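Long-range contacts in Exo-poly-alpha-D-galacturonosidase (Thermotoga maritima, PDB 3JUR), which probably hydrolyses the polygalacturonate backbone of pectin, releasing sugar units from the chain end, as a hyperthermoactive, tetrameric beta-helical enzyme of glycoside hydrolase family 28: residues D[13-18]-D[247-251]; D[105-109]-D[269-275]; D[305-311]-D[334-340]; D[358-362]-D[393-398]. One frame throughout, in Å; residues are numbered along the deposited sequence.

Contacts 1, 3 and 4 lie on one parallel beta-helix and contact 2 beside its coils. Contacts 2, 3 and 4 are neighbours: the centres of contacts 2 and 3 are about 13 Å apart, and those of contacts 3 and 4 about 14 Å. Arg334 is the shared piece, with its NH1 in a salt bridge to Asp270 OD1 (3.0 Å) of contact 2 and its NH2 packed against Tyr362 CD2 (3.8 Å) of contact 4. Contact 1 stands apart, its centre about 30 Å from that of contact 4, yet its nearest atoms come within about 4 Å of contact 3. Helix 6-16 joins those two, since its earlier residues Ile10 and Leu6 touch Asn311 and Asn340.

Contact 1. Residues D[13-18]-D[247-251]; sequences EILNHV and KYMLI
Tyr248 lays its ring against the end of helix 6-16 and the residues just after it, where His17 comes over one face. The His17 CB stands 3.5 Å from the centroid of the Tyr248 ring and only 7° off the ring normal, a CH-pi contact over the middle of the ring. From there the two side chains run alongside each other in the same direction, so the imidazole sits obliquely over the phenol, with the planes 32° apart. His17 ND1 donates to Glu13 O at 3.1 Å, which ties the imidazole back to the helix. Farther out, Tyr248 OH donates to Glu13 OE2 at 3.1 Å and uses the anti lone pair of that oxygen; Glu13 gets there with CG anti to its backbone N (chi1 171°) and a bend at chi2. This is where an N-terminal helix rests on the outside of a right-handed parallel beta-helix: the chain turns a corner at Tyr248 and goes on as strand 249-252. Tyr282 of the adjoining strand meets the Tyr248 ring nearly parallel. Val18 reaches residues 248-250 with both methyls, CG2 at 3.7 Å from Tyr248 O and CG1 at 4.2 Å from Leu250 CB. Ile14 adds its CG2, 3.6 Å from Met249 O. Leu250 points toward residues 13-18, meeting Val18, and also touches Leu284, whereas Met249 turns the other way, onto Val224 and Ile241.

Contact 2. Residues D[105-109]-D[269-275]; sequences FEGIE and RDADGRR
The Arg275 guanidinium offers its edge to Glu109: OE2 lies in the guanidinium plane, 3.1 Å from NH2, although NH2 approaches OE2 from above the plane of the Glu109 carboxylate. Asp272 stands at the same guanidinium's edge, its OD1 3.1 Å from Arg275 NH2, so one nitrogen bridges two acids in a salt-bridge network. The Arg269 guanidinium also works edge-on, toward Glu106 O, which is tilted from its plane. Arg269 just precedes the short helix 270-276 and Arg275 lies near its end; the helix docks against a beta hairpin whose strands, 103-105 and 108-112, are joined by the type I' turn Phe105-Ile108. Arg269 grips that turn twice: its NE donates to Glu106 O at 2.8 Å and its backbone N to Gly107 O at 3.0 Å. A bend at chi3 (-72°) swings NE onto the carbonyl, while NH1 goes on to a salt bridge with Glu304. Gly107 has positive phi, and a CB on it would run into Arg269 CB. In the helix's first turn, Asp272 OD2 accepts from Glu109 N at 3.0 Å in a nearly straight bond (173°). Arg180 makes a salt bridge to Asp272 OD1, and Tyr196 OH is bonded to Glu109 OE1, so both acids have partners beyond Arg275. Between the two gripping points Ile108 crosses the aliphatic part of Arg269, CD1 resting 4.0 Å from Arg269 CD.

Contact 3. Residues D[305-311]-D[334-340]; sequences MSGGVRN and RGGYMEN
Val309 and Met338 pair as parallel neighbours where strands 309-320 and 337-349 begin on adjacent coils, with the two loops leading into them packed together. Val309 N donates to Tyr337 O at 2.9 Å, and Val309 O accepts from Glu339 N at 3.0 Å. Tyr337 holds CG between its backbone N and carbonyl carbon (chi1 57°), which brings the ring over Gly308: Gly308 CA sits 3.5 Å from the ring centroid, over the face, where any side chain would collide. The Tyr337 OH lies over one face of the Arg310 guanidinium without bonding to it. Arg310 is held instead by a salt bridge to Glu281 and a water between its NH2 and Glu339 OE2, Glu339 pairing with Arg374. The pairing of these strands, coil on coil, is that of the right-handed parallel beta-helix. A serine in place of Tyr337 would probably leave Gly308 CA and the Arg310 guanidinium face without their cover. Val309 and Met338 both touch Ile301, and Met305 CG packs 3.8 Å from Met338 SD. At the far end Asn340 ND2 donates to Asn311 OD1 at 3.1 Å, their side chains side by side; at the near end Ser306 OG donates to Arg334 O at 2.7 Å.

Contact 4. Residues D[358-362]-D[393-398]; sequences INLRY and EGLEND
Arg361 leaves its CB with CG beside its own backbone N (chi1 -65°), a start that sends the chain across to the loop 393-398. The CG is the first atom to meet it, 3.8 Å from Leu395 CD2, as the two side chains slide past each other in opposite directions. A turn at chi3 then brings the guanidinium side-on to Gly394 O, which takes both NE at 3.3 Å and NH2 at 2.8 Å and lies in the guanidinium plane. CZ rides over Glu393, whose CB sits under the middle of one face at 3.8 Å. NH1 lies 3.5 Å from Glu393 OE1, a salt bridge of charge alone, since the oxygen is well out of the guanidinium plane. NH2 has a second partner in Glu420, and Glu393 OE2 pairs with Arg391. A leucine in place of Arg361 would probably leave Gly394 O without its two donors and Glu393 and Glu420 without this counter-charge. The arginine's backbone N donates to Asn359 OD1 at 2.9 Å, closing an Asx turn. Next to it Leu360 fills the angle of the loop, its CD2 against Asp398 O and its CB facing Leu395 CG; Leu395 and Asp398 are joined by the type I turn between them. In the backbone, Glu393 N donates to Ile358 O at 2.8 Å and Leu360 N to Glu393 O at 2.9 Å. Those bonds are the parallel pairing of strands 357-359 and 388-393, successive coils of the parallel beta-helix, at the point where each gives way to a loop.

Contact 1. Residues D[13-18]-D[247-251]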
loop_
_atom_site.group_PDB
_atom_site.type_symbol
_atom_site.label_atom_id
_atom_site.label_comp_id
_atom_site.label_asym_id
_atom_site.label_seq_id
_atom_site.Cartn_x
_atom_site.Cartn_y
_atom_site.Cartn_z
ATOM N N GLU D 13 -2.764 36.764 -9.783
ATOM C CA GLU D 13 -2.532 37.600 -10.951
ATOM C C GLU D 13 -3.751 37.628 -11.880
ATOM O O GLU D 13 -4.162 38.702 -12.332
ATOM C CB GLU D 13 -1.268 37.113 -11.679
ATOM C CG GLU D 13 -0.998 37.740 -13.048
ATOM C CD GLU D 13 -0.624 39.216 -12.993
ATOM O OE1 GLU D 13 -0.334 39.742 -11.896
ATOM O OE2 GLU D 13 -0.625 39.853 -14.070
ATOM N N ILE D 14 -4.325 36.454 -12.149
ATOM C CA ILE D 14 -5.546 36.354 -12.944
ATOM C C ILE D 14 -6.695 37.141 -12.304
ATOM O O ILE D 14 -7.330 37.966 -12.966
ATOM C CB ILE D 14 -5.976 34.872 -13.184
ATOM C CG1 ILE D 14 -4.866 34.104 -13.910
ATOM C CG2 ILE D 14 -7.265 34.822 -14.003
ATOM C CD1 ILE D 14 -4.963 32.595 -13.827
ATOM N N LEU D 15 -6.951 36.888 -11.021
ATOM C CA LEU D 15 -8.022 37.581 -10.290
ATOM C C LEU D 15 -7.827 39.104 -10.218
ATOM O O LEU D 15 -8.800 39.855 -10.095
ATOM C CB LEU D 15 -8.204 36.992 -8.881
ATOM C CG LEU D 15 -8.757 35.560 -8.825
ATOM C CD1 LEU D 15 -8.524 34.915 -7.466
ATOM C CD2 LEU D 15 -10.240 35.525 -9.193
ATOM N N ASN D 16 -6.577 39.554 -10.301
ATOM C CA ASN D 16 -6.284 40.990 -10.295
ATOM C C ASN D 16 -6.616 41.697 -11.610
ATOM O O ASN D 16 -6.738 42.920 -11.644
ATOM C CB ASN D 16 -4.823 41.256 -9.896
ATOM C CG ASN D 16 -4.584 41.108 -8.397
ATOM O OD1 ASN D 16 -5.505 41.250 -7.590
ATOM N ND2 ASN D 16 -3.339 40.830 -8.018
ATOM N N HIS D 17 -6.761 40.930 -12.689
ATOM C CA HIS D 17 -7.024 41.514 -14.006
ATOM C C HIS D 17 -8.332 41.005 -14.621
ATOM O O HIS D 17 -8.547 41.074 -15.834
ATOM C CB HIS D 17 -5.816 41.308 -14.926
ATOM C CG HIS D 17 -4.575 41.991 -14.438
ATOM N ND1 HIS D 17 -3.567 41.324 -13.774
ATOM C CD2 HIS D 17 -4.199 43.291 -14.485
ATOM C CE1 HIS D 17 -2.613 42.181 -13.450
ATOM N NE2 HIS D 17 -2.974 43.381 -13.867
ATOM N N VAL D 18 -9.208 40.506 -13.761
ATOM C CA VAL D 18 -10.512 40.023 -14.174
ATOM C C VAL D 18 -11.591 40.826 -13.436
ATOM O O VAL D 18 -11.548 40.954 -12.214
ATOM C CB VAL D 18 -10.634 38.482 -13.938
ATOM C CG1 VAL D 18 -12.059 38.063 -13.696
ATOM C CG2 VAL D 18 -10.037 37.709 -15.108
ATOM N N LYS D 247 -6.507 36.050 -22.887
ATOM C CA LYS D 247 -5.669 36.449 -21.759
ATOM C C LYS D 247 -6.549 36.953 -20.610
ATOM O O LYS D 247 -7.437 37.776 -20.828
ATOM C CB LYS D 247 -4.685 37.546 -22.194
ATOM C CG LYS D 247 -3.594 37.851 -21.175
ATOM C CD LYS D 247 -2.605 38.900 -21.680
ATOM C CE LYS D 247 -1.568 39.228 -20.611
ATOM N NZ LYS D 247 -0.487 40.144 -21.088
ATOM N N TYR D 248 -6.283 36.468 -19.397
ATOM C CA TYR D 248 -7.052 36.817 -18.192
ATOM C C TYR D 248 -8.503 36.383 -18.311
ATOM O O TYR D 248 -9.382 37.165 -18.706
ATOM C CB TYR D 248 -6.965 38.313 -17.850
ATOM C CG TYR D 248 -5.569 38.820 -17.612
ATOM C CD1 TYR D 248 -4.776 38.283 -16.604
ATOM C CD2 TYR D 248 -5.050 39.869 -18.375
ATOM C CE1 TYR D 248 -3.483 38.756 -16.375
ATOM C CE2 TYR D 248 -3.763 40.353 -18.151
ATOM C CZ TYR D 248 -2.985 39.785 -17.153
ATOM O OH TYR D 248 -1.710 40.247 -16.923
ATOM N N MET D 249 -8.737 35.123 -17.981
ATOM C CA MET D 249 -10.057 34.537 -18.066
ATOM C C MET D 249 -10.342 33.714 -16.824
ATOM O O MET D 249 -9.449 33.035 -16.292
ATOM C CB MET D 249 -10.168 33.674 -19.324
ATOM C CG MET D 249 -11.523 33.023 -19.538
ATOM S SD MET D 249 -11.676 32.410 -21.225
ATOM C CE MET D 249 -13.144 31.420 -21.092
ATOM N N LEU D 250 -11.591 33.788 -16.372
ATOM C CA LEU D 250 -12.081 32.982 -15.264
ATOM C C LEU D 250 -13.264 32.142 -15.713
ATOM O O LEU D 250 -14.198 32.646 -16.338
ATOM C CB LEU D 250 -12.478 33.875 -14.079
ATOM C CG LEU D 250 -13.223 33.238 -12.903
ATOM C CD1 LEU D 250 -12.360 32.174 -12.192
ATOM C CD2 LEU D 250 -13.687 34.319 -11.929
ATOM N N ILE D 251 -13.198 30.852 -15.418
ATOM C CA ILE D 251 -14.303 29.922 -15.649
ATOM C C ILE D 251 -14.560 29.259 -14.303
ATOM O O ILE D 251 -13.702 28.532 -13.794
ATOM C CB ILE D 251 -13.955 28.825 -16.695
ATOM C CG1 ILE D 251 -13.556 29.447 -18.040
ATOM C CG2 ILE D 251 -15.129 27.854 -16.855
ATOM C CD1 ILE D 251 -12.824 28.488 -19.003
#

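Contact 2. Residues D[105-109]-D[269-275]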
loop_
_atom_site.group_PDB
_atom_site.type_symbol
_atom_site.label_atom_id
_atom_site.label_comp_id
_atom_site.label_asym_id
_atom_site.label_seq_id
_atom_site.Cartn_x
_atom_site.Cartn_y
_atom_site.Cartn_z
ATOM N N PHE D 105 -12.188 28.287 -37.717
ATOM C CA PHE D 105 -12.559 26.871 -37.701
ATOM C C PHE D 105 -11.362 26.005 -37.329
ATOM O O PHE D 105 -10.361 25.971 -38.043
ATOM C CB PHE D 105 -13.151 26.421 -39.045
ATOM C CG PHE D 105 -13.796 25.052 -39.000
ATOM C CD1 PHE D 105 -15.157 24.919 -38.754
ATOM C CD2 PHE D 105 -13.034 23.896 -39.196
ATOM C CE1 PHE D 105 -15.757 23.664 -38.716
ATOM C CE2 PHE D 105 -13.622 22.635 -39.154
ATOM C CZ PHE D 105 -14.989 22.521 -38.915
ATOM N N GLU D 106 -11.487 25.307 -36.205
ATOM C CA GLU D 106 -10.421 24.455 -35.650
ATOM C C GLU D 106 -9.030 25.091 -35.746
ATOM O O GLU D 106 -8.076 24.482 -36.247
ATOM C CB GLU D 106 -10.477 23.040 -36.252
ATOM C CG GLU D 106 -11.745 22.277 -35.839
ATOM C CD GLU D 106 -11.802 20.844 -36.353
ATOM O OE1 GLU D 106 -11.357 20.579 -37.492
ATOM O OE2 GLU D 106 -12.319 19.979 -35.617
ATOM N N GLY D 107 -8.944 26.333 -35.264
ATOM C CA GLY D 107 -7.675 27.045 -35.132
ATOM C C GLY D 107 -7.187 27.842 -36.334
ATOM O O GLY D 107 -6.105 28.430 -36.282
ATOM N N ILE D 108 -7.964 27.868 -37.414
ATOM C CA ILE D 108 -7.589 28.656 -38.597
ATOM C C ILE D 108 -8.665 29.700 -38.929
ATOM O O ILE D 108 -9.852 29.369 -39.029
ATOM C CB ILE D 108 -7.277 27.761 -39.842
ATOM C CG1 ILE D 108 -6.112 26.802 -39.554
ATOM C CG2 ILE D 108 -6.947 28.626 -41.076
ATOM C CD1 ILE D 108 -6.001 25.640 -40.520
ATOM N N GLU D 109 -8.234 30.953 -39.084
ATOM C CA GLU D 109 -9.133 32.061 -39.409
ATOM C C GLU D 109 -9.690 31.951 -40.822
ATOM O O GLU D 109 -8.998 31.513 -41.743
ATOM C CB GLU D 109 -8.412 33.402 -39.258
ATOM C CG GLU D 109 -8.060 33.762 -37.823
ATOM C CD GLU D 109 -7.622 35.207 -37.676
ATOM O OE1 GLU D 109 -7.870 35.801 -36.602
ATOM O OE2 GLU D 109 -7.032 35.746 -38.634
ATOM N N ARG D 269 -3.801 27.070 -35.012
ATOM C CA ARG D 269 -3.251 25.842 -35.559
ATOM C C ARG D 269 -2.188 26.152 -36.610
ATOM O O ARG D 269 -2.397 26.984 -37.494
ATOM C CB ARG D 269 -4.386 25.019 -36.173
ATOM C CG ARG D 269 -3.968 23.727 -36.862
ATOM C CD ARG D 269 -5.149 23.104 -37.599
ATOM N NE ARG D 269 -6.134 22.540 -36.675
ATOM C CZ ARG D 269 -6.341 21.237 -36.493
ATOM N NH1 ARG D 269 -7.255 20.821 -35.621
ATOM N NH2 ARG D 269 -5.637 20.345 -37.181
ATOM N N ASP D 270 -1.046 25.475 -36.496
ATOM C CA ASP D 270 0.010 25.496 -37.514
ATOM C C ASP D 270 0.389 26.914 -37.975
ATOM O O ASP D 270 0.448 27.831 -37.151
ATOM C CB ASP D 270 -0.359 24.566 -38.685
ATOM C CG ASP D 270 -0.648 23.127 -38.234
ATOM O OD1 ASP D 270 -0.275 22.745 -37.103
ATOM O OD2 ASP D 270 -1.256 22.366 -39.014
ATOM N N ALA D 271 0.639 27.094 -39.271
ATOM C CA ALA D 271 1.097 28.381 -39.805
ATOM C C ALA D 271 0.257 29.586 -39.355
ATOM O O ALA D 271 0.816 30.615 -38.971
ATOM C CB ALA D 271 1.209 28.335 -41.328
ATOM N N ASP D 272 -1.068 29.445 -39.385
ATOM C CA ASP D 272 -1.983 30.528 -38.996
ATOM C C ASP D 272 -1.815 30.900 -37.521
ATOM O O ASP D 272 -1.831 32.081 -37.164
ATOM C CB ASP D 272 -3.435 30.137 -39.274
ATOM C CG ASP D 272 -4.289 31.313 -39.697
ATOM O OD1 ASP D 272 -3.982 31.927 -40.737
ATOM O OD2 ASP D 272 -5.277 31.620 -39.001
ATOM N N GLY D 273 -1.651 29.884 -36.678
ATOM C CA GLY D 273 -1.383 30.070 -35.255
ATOM C C GLY D 273 -0.048 30.740 -34.975
ATOM O O GLY D 273 0.047 31.588 -34.088
ATOM N N ARG D 274 0.984 30.364 -35.732
ATOM C CA ARG D 274 2.302 31.005 -35.619
ATOM C C ARG D 274 2.310 32.434 -36.145
ATOM O O ARG D 274 2.990 33.289 -35.582
ATOM C CB ARG D 274 3.384 30.203 -36.341
ATOM C CG ARG D 274 3.836 28.986 -35.600
ATOM C CD ARG D 274 4.768 28.156 -36.456
ATOM N NE ARG D 274 4.307 26.778 -36.431
ATOM C CZ ARG D 274 3.895 26.093 -37.491
ATOM N NH1 ARG D 274 3.931 26.625 -38.702
ATOM N NH2 ARG D 274 3.469 24.852 -37.328
ATOM N N ARG D 275 1.579 32.678 -37.232
ATOM C CA ARG D 275 1.452 34.019 -37.817
ATOM C C ARG D 275 0.884 35.014 -36.799
ATOM O O ARG D 275 1.484 36.067 -36.561
ATOM C CB ARG D 275 0.584 33.994 -39.090
ATOM C CG ARG D 275 0.266 35.385 -39.686
ATOM C CD ARG D 275 -0.733 35.322 -40.845
ATOM N NE ARG D 275 -2.035 34.762 -40.460
ATOM C CZ ARG D 275 -3.084 35.481 -40.059
ATOM N NH1 ARG D 275 -3.004 36.803 -39.980
ATOM N NH2 ARG D 275 -4.223 34.877 -39.734
#

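Contact 3. Residues D[305-311]-D[334-340]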
loop_
_atom_site.group_PDB
_atom_site.type_symbol
_atom_site.label_atom_id
_atom_site.label_comp_id
_atom_site.label_asym_id
_atom_site.label_seq_id
_atom_site.Cartn_x
_atom_site.Cartn_y
_atom_site.Cartn_z
ATOM N N MET D 305 -2.458 24.709 -30.378
ATOM C CA MET D 305 -1.747 25.499 -29.380
ATOM C C MET D 305 -0.493 26.149 -29.979
ATOM O O MET D 305 0.461 26.464 -29.258
ATOM C CB MET D 305 -1.407 24.641 -28.144
ATOM C CG MET D 305 -0.920 23.215 -28.449
ATOM S SD MET D 305 0.430 23.152 -29.649
ATOM C CE MET D 305 1.819 23.474 -28.569
ATOM N N SER D 306 -0.515 26.363 -31.297
ATOM C CA SER D 306 0.647 26.879 -32.034
ATOM C C SER D 306 1.078 28.285 -31.608
ATOM O O SER D 306 2.213 28.687 -31.846
ATOM C CB SER D 306 0.375 26.858 -33.541
ATOM O OG SER D 306 0.158 25.531 -33.994
ATOM N N GLY D 307 0.163 29.032 -30.995
ATOM C CA GLY D 307 0.473 30.357 -30.466
ATOM C C GLY D 307 1.051 30.298 -29.063
ATOM O O GLY D 307 1.542 31.304 -28.547
ATOM N N GLY D 308 1.002 29.115 -28.452
ATOM C CA GLY D 308 1.456 28.921 -27.080
ATOM C C GLY D 308 0.299 28.893 -26.093
ATOM O O GLY D 308 -0.737 29.530 -26.312
ATOM N N VAL D 309 0.468 28.117 -25.025
ATOM C CA VAL D 309 -0.434 28.126 -23.869
ATOM C C VAL D 309 0.444 28.096 -22.620
ATOM O O VAL D 309 1.307 27.220 -22.475
ATOM C CB VAL D 309 -1.427 26.925 -23.864
ATOM C CG1 VAL D 309 -2.338 26.968 -22.625
ATOM C CG2 VAL D 309 -2.278 26.884 -25.154
ATOM N N ARG D 310 0.244 29.060 -21.728
ATOM C CA ARG D 310 1.034 29.128 -20.494
ATOM C C ARG D 310 0.197 29.686 -19.352
ATOM O O ARG D 310 -0.805 30.362 -19.597
ATOM C CB ARG D 310 2.299 29.983 -20.691
ATOM C CG ARG D 310 2.034 31.379 -21.224
ATOM C CD ARG D 310 3.043 32.389 -20.701
ATOM N NE ARG D 310 4.190 32.550 -21.587
ATOM C CZ ARG D 310 4.516 33.683 -22.211
ATOM N NH1 ARG D 310 3.789 34.786 -22.059
ATOM N NH2 ARG D 310 5.582 33.715 -22.995
ATOM N N ASN D 311 0.615 29.403 -18.120
ATOM C CA ASN D 311 -0.011 29.948 -16.911
ATOM C C ASN D 311 -1.511 29.699 -16.835
ATOM O O ASN D 311 -2.332 30.621 -16.871
ATOM C CB ASN D 311 0.334 31.428 -16.737
ATOM C CG ASN D 311 1.823 31.652 -16.624
ATOM O OD1 ASN D 311 2.525 30.881 -15.968
ATOM N ND2 ASN D 311 2.318 32.700 -17.276
ATOM N N ARG D 334 2.713 21.559 -35.163
ATOM C CA ARG D 334 2.149 22.667 -34.381
ATOM C C ARG D 334 3.135 23.741 -33.944
ATOM O O ARG D 334 2.772 24.913 -33.877
ATOM C CB ARG D 334 1.424 22.155 -33.129
ATOM C CG ARG D 334 0.188 21.315 -33.373
ATOM C CD ARG D 334 -1.013 22.138 -33.835
ATOM N NE ARG D 334 -2.192 21.279 -33.869
ATOM C CZ ARG D 334 -2.492 20.446 -34.866
ATOM N NH1 ARG D 334 -1.722 20.373 -35.949
ATOM N NH2 ARG D 334 -3.574 19.685 -34.778
ATOM N N GLY D 335 4.357 23.347 -33.605
ATOM C CA GLY D 335 5.283 24.256 -32.927
ATOM C C GLY D 335 4.639 24.764 -31.648
ATOM O O GLY D 335 3.843 24.053 -31.027
ATOM N N GLY D 336 4.975 25.995 -31.263
ATOM C CA GLY D 336 4.435 26.611 -30.055
ATOM C C GLY D 336 4.870 25.907 -28.786
ATOM O O GLY D 336 5.889 25.199 -28.770
ATOM N N TYR D 337 4.095 26.103 -27.721
ATOM C CA TYR D 337 4.412 25.534 -26.411
ATOM C C TYR D 337 3.161 25.297 -25.565
ATOM O O TYR D 337 2.110 25.896 -25.803
ATOM C CB TYR D 337 5.409 26.430 -25.648
ATOM C CG TYR D 337 4.934 27.855 -25.447
ATOM C CD1 TYR D 337 4.112 28.189 -24.364
ATOM C CD2 TYR D 337 5.299 28.867 -26.340
ATOM C CE1 TYR D 337 3.667 29.493 -24.174
ATOM C CE2 TYR D 337 4.851 30.182 -26.157
ATOM C CZ TYR D 337 4.035 30.481 -25.065
ATOM O OH TYR D 337 3.583 31.765 -24.865
ATOM N N MET D 338 3.286 24.392 -24.600
ATOM C CA MET D 338 2.357 24.263 -23.484
ATOM C C MET D 338 3.234 24.172 -22.253
ATOM O O MET D 338 4.098 23.292 -22.165
ATOM C CB MET D 338 1.472 23.011 -23.623
ATOM C CG MET D 338 0.604 23.009 -24.878
ATOM S SD MET D 338 -0.448 21.558 -25.052
ATOM C CE MET D 338 0.754 20.330 -25.535
ATOM N N GLU D 339 3.055 25.106 -21.323
ATOM C CA GLU D 339 3.914 25.170 -20.138
ATOM C C GLU D 339 3.279 25.925 -18.978
ATOM O O GLU D 339 2.427 26.788 -19.189
ATOM C CB GLU D 339 5.285 25.777 -20.475
ATOM C CG GLU D 339 5.265 27.216 -20.936
ATOM C CD GLU D 339 6.664 27.766 -21.171
ATOM O OE1 GLU D 339 7.571 26.976 -21.516
ATOM O OE2 GLU D 339 6.856 28.991 -21.017
ATOM N N ASN D 340 3.718 25.602 -17.763
ATOM C CA ASN D 340 3.153 26.171 -16.548
ATOM C C ASN D 340 1.649 25.926 -16.479
ATOM O O ASN D 340 0.845 26.871 -16.425
ATOM C CB ASN D 340 3.489 27.666 -16.420
ATOM C CG ASN D 340 4.714 27.922 -15.564
ATOM O OD1 ASN D 340 5.367 26.991 -15.090
ATOM N ND2 ASN D 340 5.018 29.197 -15.339
HETATM O O HOH W 1 6.736 30.799 -22.940
#

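Contact 4. Residues D[358-362]-D[393-398]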
loop_
_atom_site.group_PDB
_atom_site.type_symbol
_atom_site.label_atom_id
_atom_site.label_comp_id
_atom_site.label_asym_id
_atom_site.label_seq_id
_atom_site.Cartn_x
_atom_site.Cartn_y
_atom_site.Cartn_z
ATOM N N ILE D 358 -0.654 13.093 -21.774
ATOM C CA ILE D 358 0.152 14.050 -22.533
ATOM C C ILE D 358 0.627 13.355 -23.796
ATOM O O ILE D 358 1.308 12.322 -23.732
ATOM C CB ILE D 358 1.343 14.619 -21.726
ATOM C CG1 ILE D 358 0.848 15.226 -20.407
ATOM C CG2 ILE D 358 2.109 15.673 -22.561
ATOM C CD1 ILE D 358 1.957 15.758 -19.510
ATOM N N ASN D 359 0.230 13.906 -24.939
ATOM C CA ASN D 359 0.460 13.267 -26.235
ATOM C C ASN D 359 1.068 14.236 -27.249
ATOM O O ASN D 359 0.456 15.271 -27.579
ATOM C CB ASN D 359 -0.860 12.691 -26.768
ATOM C CG ASN D 359 -0.684 11.901 -28.055
ATOM O OD1 ASN D 359 0.436 11.541 -28.439
ATOM N ND2 ASN D 359 -1.795 11.627 -28.732
ATOM N N LEU D 360 2.269 13.909 -27.731
ATOM C CA LEU D 360 2.924 14.746 -28.738
ATOM C C LEU D 360 2.837 14.135 -30.135
ATOM O O LEU D 360 3.559 14.550 -31.043
ATOM C CB LEU D 360 4.379 15.057 -28.361
ATOM C CG LEU D 360 4.651 16.237 -27.427
ATOM C CD1 LEU D 360 4.089 16.014 -26.021
ATOM C CD2 LEU D 360 6.152 16.525 -27.380
ATOM N N ARG D 361 1.934 13.167 -30.296
ATOM C CA ARG D 361 1.715 12.488 -31.576
ATOM C C ARG D 361 0.265 12.610 -32.047
ATOM O O ARG D 361 -0.257 11.705 -32.696
ATOM C CB ARG D 361 2.080 11.008 -31.473
ATOM C CG ARG D 361 3.540 10.738 -31.217
ATOM C CD ARG D 361 3.698 9.388 -30.568
ATOM N NE ARG D 361 4.831 9.375 -29.648
ATOM C CZ ARG D 361 5.208 8.321 -28.931
ATOM N NH1 ARG D 361 4.537 7.175 -29.018
ATOM N NH2 ARG D 361 6.263 8.414 -28.128
ATOM N N TYR D 362 -0.372 13.728 -31.720
ATOM C CA TYR D 362 -1.768 13.971 -32.063
ATOM C C TYR D 362 -2.061 13.818 -33.561
ATOM O O TYR D 362 -1.357 14.397 -34.395
ATOM C CB TYR D 362 -2.183 15.361 -31.595
ATOM C CG TYR D 362 -3.650 15.624 -31.771
ATOM C CD1 TYR D 362 -4.584 15.055 -30.903
ATOM C CD2 TYR D 362 -4.112 16.426 -32.813
ATOM C CE1 TYR D 362 -5.935 15.279 -31.064
ATOM C CE2 TYR D 362 -5.471 16.663 -32.976
ATOM C CZ TYR D 362 -6.371 16.089 -32.093
ATOM O OH TYR D 362 -7.714 16.315 -32.240
ATOM N N GLU D 393 3.545 10.673 -23.625
ATOM C CA GLU D 393 4.307 10.304 -24.812
ATOM C C GLU D 393 4.881 11.514 -25.552
ATOM O O GLU D 393 4.148 12.311 -26.167
ATOM C CB GLU D 393 3.465 9.407 -25.730
ATOM C CG GLU D 393 3.188 8.045 -25.094
ATOM C CD GLU D 393 2.068 7.259 -25.760
ATOM O OE1 GLU D 393 2.381 6.224 -26.395
ATOM O OE2 GLU D 393 0.886 7.657 -25.647
ATOM N N GLY D 394 6.197 11.650 -25.456
ATOM C CA GLY D 394 6.938 12.680 -26.179
ATOM C C GLY D 394 7.524 12.142 -27.474
ATOM O O GLY D 394 7.086 11.112 -27.988
ATOM N N LEU D 395 8.514 12.847 -28.004
ATOM C CA LEU D 395 9.216 12.411 -29.219
ATOM C C LEU D 395 10.697 12.197 -28.924
ATOM O O LEU D 395 11.232 12.794 -27.995
ATOM C CB LEU D 395 9.018 13.431 -30.352
ATOM C CG LEU D 395 7.571 13.872 -30.619
ATOM C CD1 LEU D 395 7.519 15.166 -31.432
ATOM C CD2 LEU D 395 6.766 12.760 -31.290
ATOM N N GLU D 396 11.343 11.335 -29.706
ATOM C CA GLU D 396 12.773 11.036 -29.562
ATOM C C GLU D 396 13.665 12.297 -29.541
ATOM O O GLU D 396 14.615 12.384 -28.758
ATOM C CB GLU D 396 13.216 10.051 -30.660
ATOM C CG GLU D 396 14.704 9.749 -30.683
ATOM C CD GLU D 396 15.048 8.365 -31.239
ATOM O OE1 GLU D 396 14.198 7.740 -31.928
ATOM O OE2 GLU D 396 16.184 7.906 -30.980
ATOM N N ASN D 397 13.342 13.267 -30.391
ATOM C CA ASN D 397 14.029 14.560 -30.415
ATOM C C ASN D 397 13.283 15.694 -29.671
ATOM O O ASN D 397 13.575 16.875 -29.874
ATOM C CB ASN D 397 14.292 14.969 -31.873
ATOM C CG ASN D 397 13.012 15.071 -32.697
ATOM O OD1 ASN D 397 11.908 14.762 -32.219
ATOM N ND2 ASN D 397 13.153 15.505 -33.938
ATOM N N ASP D 398 12.330 15.336 -28.814
ATOM C CA ASP D 398 11.515 16.321 -28.101
ATOM C C ASP D 398 10.824 15.657 -26.902
ATOM O O ASP D 398 9.644 15.322 -26.955
ATOM C CB ASP D 398 10.493 16.959 -29.063
ATOM C CG ASP D 398 9.756 18.145 -28.460
ATOM O OD1 ASP D 398 10.149 18.653 -27.384
ATOM O OD2 ASP D 398 8.761 18.576 -29.080
HETATM O O HOH W 2 -0.044 9.881 -24.866
HETATM O O HOH W 3 0.141 8.956 -27.850
#